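Yop proteins translocation protein Q (Yersinia pseudotuberculosis, PDB 3UEP) serves as a component of the Yop type III secretion machinery, this chain being its C-terminal FliN-like part made from an internal translation start. Local coordinates at residues 62-67 against 83-88; 23-28 against 56-61; 27-32 against 44-49; 51-56 against 67-72. All blocks are in the same frame, centred on the assembly; numbering follows the deposited sequence. Where two conformers were deposited one is given.

Contact 1 (62-67 against 83-88); sequences GRLLGH and RLTEVT
Leu65 and Gly66, which meet Leu84 and Thr85 across the hairpin of strands 63-73 and 76-84, together form a classic beta bulge opposite Leu58, showing how an extra residue is fitted into an inner strand while pairing continues on both sides. Beside the bulge, Thr85 N donates to Leu65 O at 2.8 Å, approaching from above the carbonyl plane, 44° out of it. The register then becomes regular: Gly66 and Leu84 make a non-hydrogen-bonded antiparallel pair, whereas His67 and Arg83 make a hydrogen-bonded one, with His67 N on Arg83 O at 2.9 Å. Gly66 brings its CA within 3.3 Å of Arg83 O, a close backbone approach made by a residue without a side chain.

The pair His67 and Arg83 also meets through its side chains, which lie side by side and point the same way. In the conformer described, Arg83 bends at chi3 (43°), which carries NH2 over one face of the imidazole, offset toward the rim and 3.3 Å from His67 CD2; the two planes are 46° apart. Thr85 CG2 comes to the edge of the same ring. Farther along, Val87 sets its two methyls on different partners: CG1 meets Leu65 CD1 at 3.9 Å, the side chains crossing at about a right angle, and CG2 meets Arg63 CB at the same 3.9 Å.

Strand 55-60 borders 62-67 as well, with Leu64 packing on Arg57 and Leu65 on Ala60, while Leu37 and Leu40 of the second subunit pack on Leu65 and Leu84.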
loop_
_atom_site.group_PDB
_atom_site.type_symbol
_atom_site.label_atom_id
_atom_site.label_comp_id
_atom_site.label_asym_id
_atom_site.label_seq_id
_atom_site.Cartn_x
_atom_site.Cartn_y
_atom_site.Cartn_z
ATOM N N GLY A 62 7.458 -1.822 -5.740
ATOM C CA GLY A 62 7.874 -1.542 -4.372
ATOM C C GLY A 62 8.626 -0.243 -4.077
ATOM O O GLY A 62 8.955 0.020 -2.921
ATOM N N ARG A 63 8.901 0.563 -5.105
ATOM C CA ARG A 63 9.541 1.866 -4.926
ATOM C C ARG A 63 8.539 3.001 -5.143
ATOM O O ARG A 63 7.697 2.931 -6.032
ATOM C CB ARG A 63 10.686 2.044 -5.922
ATOM C CG ARG A 63 11.914 1.179 -5.674
ATOM C CD ARG A 63 13.093 1.685 -6.512
ATOM N NE ARG A 63 14.281 0.842 -6.395
ATOM C CZ ARG A 63 14.710 0.011 -7.343
ATOM N NH1 ARG A 63 14.054 -0.093 -8.494
ATOM N NH2 ARG A 63 15.803 -0.714 -7.145
ATOM N N LEU A 64 8.662 4.062 -4.357
ATOM C CA LEU A 64 7.691 5.151 -4.366
ATOM C C LEU A 64 7.637 5.864 -5.722
ATOM O O LEU A 64 8.636 6.400 -6.198
ATOM C CB LEU A 64 8.005 6.148 -3.243
ATOM C CG LEU A 64 7.097 7.374 -3.137
ATOM C CD1 LEU A 64 5.662 6.934 -2.858
ATOM C CD2 LEU A 64 7.590 8.355 -2.050
ATOM N N LEU A 65 6.453 5.887 -6.325
ATOM C CA LEU A 65 6.275 6.456 -7.653
ATOM C C LEU A 65 5.474 7.756 -7.589
ATOM O O LEU A 65 5.576 8.606 -8.462
ATOM C CB LEU A 65 5.560 5.433 -8.541
ATOM C CG LEU A 65 5.126 5.786 -9.956
ATOM C CD1 LEU A 65 6.309 5.656 -10.876
ATOM C CD2 LEU A 65 4.033 4.839 -10.387
ATOM N N GLY A 66 4.660 7.910 -6.555
ATOM C CA GLY A 66 3.852 9.108 -6.432
ATOM C C GLY A 66 2.801 9.030 -5.352
ATOM O O GLY A 66 2.707 8.030 -4.628
ATOM N N HIS A 67 2.006 10.089 -5.253
ATOM C CA HIS A 67 1.032 10.246 -4.173
ATOM C C HIS A 67 -0.316 10.632 -4.770
ATOM O O HIS A 67 -0.387 11.289 -5.805
ATOM C CB HIS A 67 1.477 11.319 -3.176
ATOM C CG HIS A 67 2.859 11.115 -2.629
ATOM N ND1 HIS A 67 3.099 10.523 -1.404
ATOM C CD2 HIS A 67 4.075 11.452 -3.127
ATOM C CE1 HIS A 67 4.402 10.498 -1.173
ATOM N NE2 HIS A 67 5.014 11.056 -2.203
ATOM N N ARG A 83 0.495 13.946 -7.449
ATOM C CA ARG A 83 1.916 14.233 -7.519
ATOM C C ARG A 83 2.671 12.972 -7.947
ATOM O O ARG A 83 2.327 11.872 -7.530
ATOM C CB ARG A 83 2.382 14.705 -6.139
ATOM C CG ARG A 83 3.774 15.274 -6.078
ATOM C CD ARG A 83 4.053 15.854 -4.692
ATOM N NE ARG A 83 3.567 14.988 -3.622
ATOM C CZ ARG A 83 3.949 15.085 -2.350
ATOM N NH1 ARG A 83 4.826 16.007 -1.983
ATOM N NH2 ARG A 83 3.456 14.264 -1.439
ATOM N N LEU A 84 3.752 13.142 -8.680
ATOM C CA LEU A 84 4.558 12.041 -9.138
ATOM C C LEU A 84 5.955 12.263 -8.804
ATOM O O LEU A 84 6.457 13.300 -8.942
ATOM C CB LEU A 84 4.438 11.846 -10.636
ATOM C CG LEU A 84 3.062 11.484 -11.120
ATOM C CD1 LEU A 84 2.920 11.867 -12.481
ATOM C CD2 LEU A 84 2.677 10.092 -10.914
ATOM N N THR A 85 6.604 11.242 -8.356
ATOM C CA THR A 85 8.001 11.412 -7.995
ATOM C C THR A 85 8.918 10.699 -8.998
ATOM O O THR A 85 8.527 9.735 -9.662
ATOM C CB THR A 85 8.289 10.964 -6.541
ATOM O OG1 THR A 85 8.235 9.537 -6.449
ATOM C CG2 THR A 85 7.265 11.566 -5.583
ATOM N N GLU A 86 10.138 11.201 -9.117
ATOM C CA GLU A 86 11.117 10.608 -10.000
ATOM C C GLU A 86 11.613 9.346 -9.331
ATOM O O GLU A 86 11.816 9.319 -8.115
ATOM C CB GLU A 86 12.270 11.580 -10.191
ATOM C CG GLU A 86 13.073 11.365 -11.446
ATOM C CD GLU A 86 14.226 12.342 -11.543
ATOM O OE1 GLU A 86 15.163 12.238 -10.717
ATOM O OE2 GLU A 86 14.187 13.218 -12.437
ATOM N N VAL A 87 11.796 8.289 -10.112
ATOM C CA VAL A 87 12.255 7.029 -9.557
ATOM C C VAL A 87 12.760 6.105 -10.651
ATOM O O VAL A 87 12.285 6.155 -11.786
ATOM C CB VAL A 87 11.134 6.321 -8.758
ATOM C CG1 VAL A 87 10.024 5.861 -9.681
ATOM C CG2 VAL A 87 11.693 5.135 -7.994
ATOM N N THR A 88 13.724 5.261 -10.295
ATOM C CA THR A 88 14.282 4.289 -11.221
ATOM C C THR A 88 13.619 2.939 -11.075
ATOM O O THR A 88 13.713 2.292 -10.038
ATOM C CB THR A 88 15.768 4.116 -11.007
ATOM O OG1 THR A 88 16.412 5.383 -11.182
ATOM C CG2 THR A 88 16.328 3.118 -12.008
#

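Contact 2 (23-28 against 56-61); sequences VSFEVG and VRLLAN
Glu26 and Arg57 both place CG anti to the carbonyl carbon (chi1 -75° and -69°); the glutamate then runs extended, while the arginine, in the conformer described, folds at chi3 (-52°) and swings its guanidinium back over strand 20-27. There Arg57 NH2 lies 3.1 Å from Gly28 O in a weak hydrogen bond, and NH1 adds a second weak one to the same oxygen. Glu26 OE1, at the guanidinium edge, completes a long salt bridge of 3.8 Å to Arg57 NH2. Leu59 CD1 presses against the carboxylate, 3.4 Å from Glu26 CD.

Backbone bonds close the hydrogen-bonded pairs Ser24-Leu59 and Glu26-Arg57, including Arg57 N to Glu26 O at 2.8 Å. Near Leu59 a water bridges Ser24 OG, 3.0 Å away, and more weakly Leu59 O. On the other sheet face, Phe25 and Leu58 lie side by side, Phe25 CE1 to Leu58 CG 3.7 Å, and Val27 CG1 meets Val56 CG2 at 3.5 Å.

Strand 20-27 also pairs antiparallel with the second subunit, carrying the sheet across the interface. Arg57, though its pairing is long and rests on one of two conformers, may help a carboxylate buried beside a leucine methyl to stay ionised.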
loop_
_atom_site.group_PDB
_atom_site.type_symbol
_atom_site.label_atom_id
_atom_site.label_comp_id
_atom_site.label_asym_id
_atom_site.label_seq_id
_atom_site.Cartn_x
_atom_site.Cartn_y
_atom_site.Cartn_z
ATOM N N VAL A 23 2.171 -2.127 -10.132
ATOM C CA VAL A 23 1.902 -0.936 -9.341
ATOM C C VAL A 23 1.001 -1.319 -8.183
ATOM O O VAL A 23 0.054 -2.077 -8.360
ATOM C CB VAL A 23 1.237 0.144 -10.186
ATOM C CG1 VAL A 23 0.948 1.371 -9.349
ATOM C CG2 VAL A 23 2.135 0.500 -11.388
ATOM N N SER A 24 1.323 -0.835 -6.991
ATOM C CA SER A 24 0.486 -1.081 -5.822
ATOM C C SER A 24 0.093 0.253 -5.178
ATOM O O SER A 24 0.787 1.263 -5.355
ATOM C CB SER A 24 1.199 -2.011 -4.824
ATOM O OG SER A 24 2.353 -1.396 -4.274
ATOM N N PHE A 25 -1.022 0.255 -4.450
ATOM C CA PHE A 25 -1.564 1.484 -3.869
ATOM C C PHE A 25 -1.706 1.286 -2.374
ATOM O O PHE A 25 -2.369 0.354 -1.935
ATOM C CB PHE A 25 -2.934 1.834 -4.493
ATOM C CG PHE A 25 -2.905 1.935 -6.017
ATOM C CD1 PHE A 25 -2.629 3.144 -6.643
ATOM C CD2 PHE A 25 -3.129 0.810 -6.813
ATOM C CE1 PHE A 25 -2.580 3.236 -8.036
ATOM C CE2 PHE A 25 -3.081 0.891 -8.218
ATOM C CZ PHE A 25 -2.811 2.107 -8.829
ATOM N N GLU A 26 -1.090 2.164 -1.590
ATOM C CA GLU A 26 -1.061 2.004 -0.152
ATOM C C GLU A 26 -1.642 3.211 0.553
ATOM O O GLU A 26 -1.425 4.338 0.122
ATOM C CB GLU A 26 0.383 1.817 0.325
ATOM C CG GLU A 26 0.953 0.462 0.040
ATOM C CD GLU A 26 2.364 0.289 0.597
ATOM O OE1 GLU A 26 2.979 1.295 1.022
ATOM O OE2 GLU A 26 2.850 -0.861 0.611
ATOM N N VAL A 27 -2.346 2.978 1.660
ATOM C CA VAL A 27 -2.888 4.075 2.455
ATOM C C VAL A 27 -2.473 3.958 3.914
ATOM O O VAL A 27 -2.231 2.869 4.414
ATOM C CB VAL A 27 -4.424 4.104 2.410
ATOM C CG1 VAL A 27 -4.890 4.400 1.021
ATOM C CG2 VAL A 27 -4.975 2.763 2.874
ATOM N N GLY A 28 -2.402 5.090 4.596
ATOM C CA GLY A 28 -2.280 5.066 6.032
ATOM C C GLY A 28 -0.868 4.964 6.553
ATOM O O GLY A 28 0.098 4.880 5.776
ATOM N N VAL A 56 -2.621 8.347 -0.564
ATOM C CA VAL A 56 -2.341 7.056 -1.179
ATOM C C VAL A 56 -0.928 7.160 -1.747
ATOM O O VAL A 56 -0.582 8.151 -2.397
ATOM C CB VAL A 56 -3.336 6.726 -2.305
ATOM C CG1 VAL A 56 -2.945 5.435 -3.021
ATOM C CG2 VAL A 56 -4.743 6.614 -1.738
ATOM N N ARG A 57 -0.089 6.172 -1.475
ATOM C CA ARG A 57 1.229 6.138 -2.093
ATOM C C ARG A 57 1.197 5.131 -3.233
ATOM O O ARG A 57 0.703 4.019 -3.071
ATOM C CB ARG A 57 2.310 5.776 -1.066
ATOM C CG ARG A 57 2.544 6.862 -0.015
ATOM C CD ARG A 57 3.311 6.345 1.196
ATOM N NE ARG A 57 2.714 5.140 1.768
ATOM C CZ ARG A 57 1.670 5.130 2.592
ATOM N NH1 ARG A 57 1.079 6.264 2.954
ATOM N NH2 ARG A 57 1.212 3.976 3.048
ATOM N N LEU A 58 1.698 5.538 -4.396
ATOM C CA LEU A 58 1.836 4.612 -5.504
ATOM C C LEU A 58 3.235 4.034 -5.498
ATOM O O LEU A 58 4.217 4.768 -5.518
ATOM C CB LEU A 58 1.606 5.300 -6.847
ATOM C CG LEU A 58 0.176 5.562 -7.309
ATOM C CD1 LEU A 58 -0.486 6.636 -6.435
ATOM C CD2 LEU A 58 0.217 5.985 -8.771
ATOM N N LEU A 59 3.326 2.713 -5.483
ATOM C CA LEU A 59 4.608 2.061 -5.572
ATOM C C LEU A 59 4.684 1.347 -6.923
ATOM O O LEU A 59 3.698 0.780 -7.386
ATOM C CB LEU A 59 4.792 1.081 -4.410
ATOM C CG LEU A 59 4.617 1.644 -2.991
ATOM C CD1 LEU A 59 4.539 0.507 -1.996
ATOM C CD2 LEU A 59 5.743 2.581 -2.621
ATOM N N ALA A 60 5.839 1.437 -7.581
ATOM C CA ALA A 60 6.089 0.694 -8.815
ATOM C C ALA A 60 7.175 -0.302 -8.469
ATOM O O ALA A 60 8.276 0.086 -8.088
ATOM C CB ALA A 60 6.535 1.620 -9.937
ATOM N N ASN A 61 6.845 -1.585 -8.551
ATOM C CA ASN A 61 7.738 -2.625 -8.049
ATOM C C ASN A 61 8.306 -2.318 -6.641
ATOM O O ASN A 61 9.496 -2.525 -6.383
ATOM C CB ASN A 61 8.872 -2.888 -9.052
ATOM C CG ASN A 61 8.358 -3.269 -10.443
ATOM O OD1 ASN A 61 7.243 -3.775 -10.594
ATOM N ND2 ASN A 61 9.180 -3.035 -11.465
HETATM O O HOH W 1 4.235 -2.295 -6.411
#

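Contact 3 (27-32 against 44-49); sequences VGRQIL and SLIDLT
Arg29 reaches Asp47 with its guanidinium: NH1 donates to Asp47 O at 2.7 Å, lying in the carbonyl plane, while the oxygen sits 22° out of the guanidinium plane. A second bond comes from the backbone of the same residue, Arg29 N to Leu48 O at 2.9 Å, so successive carbonyls of 44-49 are taken up by one arginine. Its CG lies between the backbone N and the carbonyl carbon (chi1 66°), and further bends at chi2 and chi3 turn the chain back toward Asp47. Thr49 OG1, where the chain turns a corner, covers one face of the guanidinium and Leu32 CD2 the opposite one, both offset toward the rim.

Both segments lie in the FliN C-terminal family region of the protein, and Val27, Ile31, Leu32, Leu45 and Ile46 enter antiparallel ladders with the second subunit, consistent with the intertwined dimers of FliN relatives.

Alongside the arginine, Gly28 brings its CA to 3.2 Å from Leu48 O and, at positive phi (87°), takes the turn that puts Arg29 N on the same oxygen. Leu48 CD1 touches Val27 CG2 at 3.7 Å, and Leu32 CD1 meets Ile46 CD1 at 4.2 Å. Outside these, Phe25 of the second subunit packs on Leu48.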
loop_
_atom_site.group_PDB
_atom_site.type_symbol
_atom_site.label_atom_id
_atom_site.label_comp_id
_atom_site.label_asym_id
_atom_site.label_seq_id
_atom_site.Cartn_x
_atom_site.Cartn_y
_atom_site.Cartn_z
ATOM N N VAL A 27 -2.346 2.978 1.660
ATOM C CA VAL A 27 -2.888 4.075 2.455
ATOM C C VAL A 27 -2.473 3.958 3.914
ATOM O O VAL A 27 -2.231 2.869 4.414
ATOM C CB VAL A 27 -4.424 4.104 2.410
ATOM C CG1 VAL A 27 -4.890 4.400 1.021
ATOM C CG2 VAL A 27 -4.975 2.763 2.874
ATOM N N GLY A 28 -2.402 5.090 4.596
ATOM C CA GLY A 28 -2.280 5.066 6.032
ATOM C C GLY A 28 -0.868 4.964 6.553
ATOM O O GLY A 28 0.098 4.880 5.776
ATOM N N ARG A 29 -0.774 4.979 7.886
ATOM C CA ARG A 29 0.491 5.024 8.612
ATOM C C ARG A 29 1.418 3.932 8.142
ATOM O O ARG A 29 1.012 2.989 7.455
ATOM C CB ARG A 29 0.268 4.712 10.104
ATOM C CG ARG A 29 -0.197 3.262 10.342
ATOM C CD ARG A 29 -1.143 3.150 11.514
ATOM N NE ARG A 29 -0.467 3.531 12.744
ATOM C CZ ARG A 29 -1.067 3.678 13.918
ATOM N NH1 ARG A 29 -2.377 3.477 14.032
ATOM N NH2 ARG A 29 -0.352 4.030 14.980
ATOM N N GLN A 30 2.669 4.043 8.546
ATOM C CA GLN A 30 3.651 3.062 8.139
ATOM C C GLN A 30 4.389 2.518 9.353
ATOM O O GLN A 30 5.344 1.756 9.196
ATOM C CB GLN A 30 4.615 3.666 7.107
ATOM C CG GLN A 30 3.919 4.293 5.867
ATOM C CD GLN A 30 4.918 4.827 4.836
ATOM O OE1 GLN A 30 5.519 4.057 4.078
ATOM N NE2 GLN A 30 5.105 6.149 4.814
ATOM N N ILE A 31 3.943 2.891 10.561
ATOM C CA ILE A 31 4.613 2.419 11.781
ATOM C C ILE A 31 3.688 1.869 12.870
ATOM O O ILE A 31 2.858 2.597 13.413
ATOM C CB ILE A 31 5.521 3.505 12.430
ATOM C CG1 ILE A 31 6.593 3.995 11.453
ATOM C CG2 ILE A 31 6.210 2.937 13.653
ATOM C CD1 ILE A 31 7.694 2.966 11.185
ATOM N N LEU A 32 3.846 0.585 13.187
ATOM C CA LEU A 32 3.276 0.004 14.406
ATOM C C LEU A 32 4.411 -0.614 15.218
ATOM O O LEU A 32 5.280 -1.291 14.658
ATOM C CB LEU A 32 2.255 -1.087 14.068
ATOM C CG LEU A 32 0.994 -0.662 13.305
ATOM C CD1 LEU A 32 0.094 -1.846 13.030
ATOM C CD2 LEU A 32 0.248 0.387 14.072
ATOM N N SER A 44 -9.650 -6.821 15.428
ATOM C CA SER A 44 -8.851 -5.651 15.819
ATOM C C SER A 44 -9.104 -4.493 14.873
ATOM O O SER A 44 -9.232 -4.699 13.673
ATOM C CB SER A 44 -7.353 -5.955 15.821
ATOM O OG SER A 44 -7.011 -6.925 16.798
ATOM N N LEU A 45 -9.172 -3.277 15.413
ATOM C CA LEU A 45 -9.343 -2.080 14.585
ATOM C C LEU A 45 -8.084 -1.243 14.609
ATOM O O LEU A 45 -7.450 -1.078 15.656
ATOM C CB LEU A 45 -10.506 -1.228 15.082
ATOM C CG LEU A 45 -11.854 -1.928 15.116
ATOM C CD1 LEU A 45 -12.847 -1.257 16.081
ATOM C CD2 LEU A 45 -12.388 -1.981 13.710
ATOM N N ILE A 46 -7.708 -0.730 13.445
ATOM C CA ILE A 46 -6.531 0.100 13.347
ATOM C C ILE A 46 -6.930 1.408 12.720
ATOM O O ILE A 46 -7.560 1.442 11.658
ATOM C CB ILE A 46 -5.435 -0.515 12.473
ATOM C CG1 ILE A 46 -4.993 -1.858 13.035
ATOM C CG2 ILE A 46 -4.231 0.428 12.380
ATOM C CD1 ILE A 46 -3.937 -2.562 12.125
ATOM N N ASP A 47 -6.577 2.487 13.401
ATOM C CA ASP A 47 -6.734 3.797 12.831
ATOM C C ASP A 47 -5.537 4.010 11.899
ATOM O O ASP A 47 -4.390 3.814 12.312
ATOM C CB ASP A 47 -6.738 4.822 13.949
ATOM C CG ASP A 47 -6.894 6.219 13.441
ATOM O OD1 ASP A 47 -7.826 6.450 12.651
ATOM O OD2 ASP A 47 -6.069 7.072 13.820
ATOM N N LEU A 48 -5.804 4.385 10.649
ATOM C CA LEU A 48 -4.752 4.551 9.649
ATOM C C LEU A 48 -4.114 5.941 9.684
ATOM O O LEU A 48 -3.244 6.248 8.870
ATOM C CB LEU A 48 -5.297 4.274 8.243
ATOM C CG LEU A 48 -5.741 2.842 7.924
ATOM C CD1 LEU A 48 -6.050 2.702 6.454
ATOM C CD2 LEU A 48 -4.658 1.860 8.303
ATOM N N THR A 49 -4.557 6.780 10.621
ATOM C CA THR A 49 -4.015 8.129 10.782
ATOM C C THR A 49 -4.179 8.958 9.512
ATOM O O THR A 49 -3.266 9.668 9.106
ATOM C CB THR A 49 -2.519 8.100 11.175
ATOM O OG1 THR A 49 -2.291 7.065 12.139
ATOM C CG2 THR A 49 -2.082 9.429 11.759
#

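Contact 4 (51-56 against 67-72); sequences PVDGEV and HGRLVE
Val56 and Gly68 form a reciprocal hydrogen-bonded pair in the antiparallel hairpin of strands 55-60 and 63-73. Val56 N donates to Gly68 O at 2.8 Å, from well above the carbonyl plane, 50° out of it; Gly68 N returns the bond to Val56 O, also at 2.8 Å. Such a doubly bonded pair fixes the register where the hairpin opens toward the loop before Glu55.

The charged pairs farther out are looser. Asp53 OD2 lies at the edge of the Arg69 guanidinium, 3.8 Å from NH1, a long salt bridge with the two planes nearly perpendicular; since Asp53 is poorly ordered and Arg69 has two conformers, it is doubtful. Glu55, in the conformer described, runs alongside His67 and brings OE2 to 3.9 Å from ND1, at the imidazole edge; ND1 is buried here without a polar partner.

Apolar packing gathers round Leu70, which also meets Val27 and Leu77, and Leu77 of the second subunit. With CG1 anti to the backbone N (chi1 175°), Val56 turns its other methyl, CG2, to Leu70 CD2 at 3.7 Å, the side chains crossing at about a right angle. Leu70 CB, in turn, stands only 3.3 Å from Asp53 O.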
loop_
_atom_site.group_PDB
_atom_site.type_symbol
_atom_site.label_atom_id
_atom_site.label_comp_id
_atom_site.label_asym_id
_atom_site.label_seq_id
_atom_site.Cartn_x
_atom_site.Cartn_y
_atom_site.Cartn_z
ATOM N N PRO A 51 -7.644 10.869 6.919
ATOM C CA PRO A 51 -9.092 11.015 6.726
ATOM C C PRO A 51 -9.611 9.933 5.780
ATOM O O PRO A 51 -8.818 9.112 5.304
ATOM C CB PRO A 51 -9.229 12.404 6.083
ATOM C CG PRO A 51 -7.914 13.088 6.307
ATOM C CD PRO A 51 -6.894 11.993 6.330
ATOM N N VAL A 52 -10.915 9.933 5.515
ATOM C CA VAL A 52 -11.526 8.921 4.652
ATOM C C VAL A 52 -11.030 8.983 3.205
ATOM O O VAL A 52 -11.040 7.973 2.501
ATOM C CB VAL A 52 -13.069 8.968 4.702
ATOM C CG1 VAL A 52 -13.555 8.513 6.078
ATOM C CG2 VAL A 52 -13.584 10.371 4.361
ATOM N N ASP A 53 -10.598 10.164 2.766
ATOM C CA ASP A 53 -9.882 10.282 1.495
ATOM C C ASP A 53 -8.404 9.928 1.713
ATOM O O ASP A 53 -7.998 8.781 1.516
ATOM C CB ASP A 53 -10.075 11.669 0.856
ATOM C CG ASP A 53 -9.801 12.818 1.818
ATOM O OD1 ASP A 53 -9.709 12.581 3.044
ATOM O OD2 ASP A 53 -9.692 13.970 1.340
ATOM N N GLY A 54 -7.606 10.903 2.134
ATOM C CA GLY A 54 -6.280 10.614 2.649
ATOM C C GLY A 54 -5.236 10.095 1.679
ATOM O O GLY A 54 -5.537 9.585 0.603
ATOM N N GLU A 55 -3.989 10.207 2.113
ATOM C CA GLU A 55 -2.826 9.906 1.281
ATOM C C GLU A 55 -2.810 8.473 0.745
ATOM O O GLU A 55 -2.958 7.510 1.490
ATOM C CB GLU A 55 -1.526 10.192 2.056
ATOM C CG GLU A 55 -0.262 10.282 1.177
ATOM C CD GLU A 55 1.005 10.600 1.972
ATOM O OE1 GLU A 55 1.184 11.770 2.374
ATOM O OE2 GLU A 55 1.827 9.679 2.189
ATOM N N VAL A 56 -2.621 8.347 -0.564
ATOM C CA VAL A 56 -2.341 7.056 -1.179
ATOM C C VAL A 56 -0.928 7.160 -1.747
ATOM O O VAL A 56 -0.582 8.151 -2.397
ATOM C CB VAL A 56 -3.336 6.726 -2.305
ATOM C CG1 VAL A 56 -2.945 5.435 -3.021
ATOM C CG2 VAL A 56 -4.743 6.614 -1.738
ATOM N N HIS A 67 2.006 10.089 -5.253
ATOM C CA HIS A 67 1.032 10.246 -4.173
ATOM C C HIS A 67 -0.316 10.632 -4.770
ATOM O O HIS A 67 -0.387 11.289 -5.805
ATOM C CB HIS A 67 1.477 11.319 -3.176
ATOM C CG HIS A 67 2.859 11.115 -2.629
ATOM N ND1 HIS A 67 3.099 10.523 -1.404
ATOM C CD2 HIS A 67 4.075 11.452 -3.127
ATOM C CE1 HIS A 67 4.402 10.498 -1.173
ATOM N NE2 HIS A 67 5.014 11.056 -2.203
ATOM N N GLY A 68 -1.383 10.210 -4.108
ATOM C CA GLY A 68 -2.722 10.414 -4.605
ATOM C C GLY A 68 -3.721 10.452 -3.464
ATOM O O GLY A 68 -3.350 10.477 -2.294
ATOM N N ARG A 69 -4.997 10.424 -3.816
ATOM C CA ARG A 69 -6.071 10.520 -2.848
ATOM C C ARG A 69 -7.113 9.449 -3.142
ATOM O O ARG A 69 -7.470 9.239 -4.300
ATOM C CB ARG A 69 -6.703 11.904 -2.961
ATOM C CG ARG A 69 -7.846 12.173 -2.013
ATOM C CD ARG A 69 -8.198 13.649 -2.050
ATOM N NE ARG A 69 -8.895 14.016 -3.277
ATOM C CZ ARG A 69 -10.204 14.231 -3.340
ATOM N NH1 ARG A 69 -10.944 14.120 -2.239
ATOM N NH2 ARG A 69 -10.770 14.561 -4.498
ATOM N N LEU A 70 -7.599 8.766 -2.107
ATOM C CA LEU A 70 -8.674 7.801 -2.314
ATOM C C LEU A 70 -9.935 8.560 -2.676
ATOM O O LEU A 70 -10.279 9.531 -2.012
ATOM C CB LEU A 70 -8.975 7.022 -1.047
ATOM C CG LEU A 70 -8.171 5.822 -0.591
ATOM C CD1 LEU A 70 -8.965 5.180 0.538
ATOM C CD2 LEU A 70 -7.931 4.832 -1.722
ATOM N N VAL A 71 -10.622 8.114 -3.722
ATOM C CA VAL A 71 -11.939 8.639 -4.065
ATOM C C VAL A 71 -12.909 7.476 -4.282
ATOM O O VAL A 71 -12.490 6.346 -4.543
ATOM C CB VAL A 71 -11.907 9.501 -5.350
ATOM C CG1 VAL A 71 -10.981 10.703 -5.179
ATOM C CG2 VAL A 71 -11.484 8.654 -6.540
ATOM N N GLU A 72 -14.202 7.755 -4.167
ATOM C CA GLU A 72 -15.228 6.745 -4.391
ATOM C C GLU A 72 -16.058 7.116 -5.610
ATOM O O GLU A 72 -17.000 7.904 -5.512
ATOM C CB GLU A 72 -16.133 6.626 -3.165
ATOM C CG GLU A 72 -17.350 5.732 -3.364
ATOM C CD GLU A 72 -18.401 5.942 -2.288
ATOM O OE1 GLU A 72 -18.499 7.081 -1.784
ATOM O OE2 GLU A 72 -19.120 4.977 -1.944
#

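Contacts 1, 2 and 4 join neighbouring strands of one antiparallel sheet in the order 20-27, 55-60, 63-73, 76-84, whereas contact 3 holds the chain after Gly28 to strand 45-48. Contact 2 is the buried centre; contact 1 lies at the surface, contact 4 is partly buried, and contact 3 is buried although its centre lies about 14 Å from the centre of the chain. Ladder bonds serve the sheet contacts, but in contact 3 one arginine supplies both hydrogen bonds. Val56 is common to contacts 2 and 4, His67 to 1 and 4, Val27 and Gly28 to 2 and 3. Charged pairs are long in contacts 2 and 4, and the second subunit touches all four.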